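Local coordinates for protein exotoxin type A (Streptococcus pyogenes phage T12, PDB 1FNU) that probably acts as a superantigen toxin, a secreted virulence factor of the staphylococcal and streptococcal toxin family associated with scarlet fever, at residues Asp56-Glu61 and Ala97-Gly102. Sequence-based numbering, arbitrary orientation.
Sequences DKLKTE and ACIYGG
Thr60 and Ile99 form the tight part of this parallel strand pair: Thr60 CB lies 3.4 Å from Ile99 CG1, closer than usual van der Waals contact. With chi1 at 64°, Ile99 holds CG1 between its backbone N and carbonyl carbon, against Thr60, while CG2 meets Leu58 CD1 at 3.9 Å, the side chains crossing near a right angle. Thr60 OG1 donates to Gly101 O (2.8 Å), in the carbonyl plane on a lone pair. Five backbone hydrogen bonds join Lys57-Glu61 to Ala97-Gly101, the shortest Ile99 N to Lys59 O (2.8 Å), the last reaching Gly101 beyond strand 97-100.

On the face of Lys59, Glu61, Cys98 and Tyr100 the contact is looser and more polar; Glu61 is partly exposed, and one water links its OE2 to Ile99 O. Bent at chi3 (81°), Lys59 passes CE 3.7 Å from Cys98 SG and bridges by NZ to Glu61 OE2 (3.0 Å), from above the carboxylate plane. Glu61 runs alongside Tyr100, carboxylate 58° from the ring plane, OE1 approaching CE1 obliquely (3.4 Å).

Within the OB-fold domain, Cys98 is disulfide-bonded to Cys87; strand 45-48 flanks 57-61, strand 75-80 flanks 96-105, and Val30 and Ile78 cover Leu58 and Ile99.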
loop_
_atom_site.group_PDB
_atom_site.type_symbol
_atom_site.label_atom_id
_atom_site.label_comp_id
_atom_site.label_asym_id
_atom_site.label_seq_id
_atom_site.Cartn_x
_atom_site.Cartn_y
_atom_site.Cartn_z
ATOM N N ASP A 56 10.693 14.566 -3.856
ATOM C CA ASP A 56 12.179 14.694 -3.906
ATOM C C ASP A 56 12.909 13.433 -4.321
ATOM O O ASP A 56 14.129 13.319 -4.156
ATOM C CB ASP A 56 12.775 15.180 -2.589
ATOM C CG ASP A 56 12.254 14.426 -1.454
ATOM O OD1 ASP A 56 12.089 13.194 -1.642
ATOM O OD2 ASP A 56 12.015 15.060 -0.397
ATOM N N LYS A 57 12.139 12.512 -4.890
ATOM C CA LYS A 57 12.610 11.249 -5.430
ATOM C C LYS A 57 11.612 10.989 -6.575
ATOM O O LYS A 57 10.395 11.124 -6.372
ATOM C CB LYS A 57 12.530 10.155 -4.360
ATOM C CG LYS A 57 13.576 10.368 -3.231
ATOM C CD LYS A 57 15.029 10.219 -3.792
ATOM C CE LYS A 57 16.102 10.745 -2.775
ATOM N NZ LYS A 57 17.505 10.552 -3.367
ATOM N N LEU A 58 12.107 10.687 -7.761
ATOM C CA LEU A 58 11.236 10.460 -8.909
ATOM C C LEU A 58 11.551 9.149 -9.532
ATOM O O LEU A 58 12.754 8.790 -9.768
ATOM C CB LEU A 58 11.411 11.591 -9.954
ATOM C CG LEU A 58 10.858 11.422 -11.431
ATOM C CD1 LEU A 58 9.355 11.272 -11.403
ATOM C CD2 LEU A 58 11.194 12.669 -12.341
ATOM N N LYS A 59 10.503 8.417 -9.859
ATOM C CA LYS A 59 10.738 7.132 -10.518
ATOM C C LYS A 59 10.034 7.076 -11.885
ATOM O O LYS A 59 8.904 7.536 -12.030
ATOM C CB LYS A 59 10.203 5.943 -9.672
ATOM C CG LYS A 59 10.464 4.626 -10.338
ATOM C CD LYS A 59 9.668 3.485 -9.645
ATOM C CE LYS A 59 8.202 3.398 -10.098
ATOM N NZ LYS A 59 7.608 2.114 -9.703
ATOM N N THR A 60 10.759 6.585 -12.908
ATOM C CA THR A 60 10.163 6.319 -14.217
ATOM C C THR A 60 10.234 4.863 -14.594
ATOM O O THR A 60 11.307 4.208 -14.448
ATOM C CB THR A 60 10.758 7.094 -15.390
ATOM O OG1 THR A 60 10.103 6.636 -16.565
ATOM C CG2 THR A 60 12.343 6.866 -15.530
ATOM N N GLU A 61 9.092 4.342 -15.071
ATOM C CA GLU A 61 8.993 2.980 -15.473
ATOM C C GLU A 61 9.024 2.974 -16.955
ATOM O O GLU A 61 8.155 3.539 -17.568
ATOM C CB GLU A 61 7.679 2.301 -15.011
ATOM C CG GLU A 61 7.716 1.831 -13.581
ATOM C CD GLU A 61 6.356 1.221 -13.171
ATOM O OE1 GLU A 61 5.909 0.245 -13.917
ATOM O OE2 GLU A 61 5.825 1.767 -12.124
ATOM N N ALA A 97 7.324 10.755 -6.519
ATOM C CA ALA A 97 6.486 11.009 -7.685
ATOM C C ALA A 97 6.888 9.939 -8.693
ATOM O O ALA A 97 8.022 9.497 -8.694
ATOM C CB ALA A 97 6.791 12.411 -8.263
ATOM N N CYS A 98 5.940 9.541 -9.559
ATOM C CA CYS A 98 6.183 8.517 -10.536
ATOM C C CYS A 98 5.689 8.912 -11.898
ATOM O O CYS A 98 4.727 9.640 -12.032
ATOM C CB CYS A 98 5.484 7.198 -10.144
ATOM S SG CYS A 98 6.150 6.218 -8.732
ATOM N N ILE A 99 6.392 8.420 -12.902
ATOM C CA ILE A 99 6.033 8.616 -14.299
ATOM C C ILE A 99 6.291 7.326 -15.109
ATOM O O ILE A 99 6.867 6.354 -14.625
ATOM C CB ILE A 99 6.858 9.798 -14.972
ATOM C CG1 ILE A 99 8.404 9.500 -15.039
ATOM C CG2 ILE A 99 6.657 11.126 -14.210
ATOM C CD1 ILE A 99 9.135 10.503 -16.030
ATOM N N TYR A 100 5.810 7.329 -16.347
ATOM C CA TYR A 100 6.061 6.236 -17.248
ATOM C C TYR A 100 6.796 6.928 -18.404
ATOM O O TYR A 100 6.502 8.094 -18.760
ATOM C CB TYR A 100 4.787 5.585 -17.728
ATOM C CG TYR A 100 4.147 4.687 -16.685
ATOM C CD1 TYR A 100 4.527 3.341 -16.521
ATOM C CD2 TYR A 100 3.153 5.203 -15.857
ATOM C CE1 TYR A 100 3.906 2.532 -15.540
ATOM C CE2 TYR A 100 2.538 4.442 -14.895
ATOM C CZ TYR A 100 2.897 3.144 -14.736
ATOM O OH TYR A 100 2.231 2.452 -13.815
ATOM N N GLY A 101 7.811 6.227 -18.902
ATOM C CA GLY A 101 8.644 6.758 -19.966
ATOM C C GLY A 101 9.188 8.146 -19.715
ATOM O O GLY A 101 9.732 8.434 -18.634
ATOM N N GLY A 102 9.033 9.013 -20.725
ATOM C CA GLY A 102 9.468 10.408 -20.676
ATOM C C GLY A 102 10.975 10.683 -20.676
ATOM O O GLY A 102 11.414 11.720 -20.243
HETATM O O HOH W 1 5.661 4.705 -12.411
#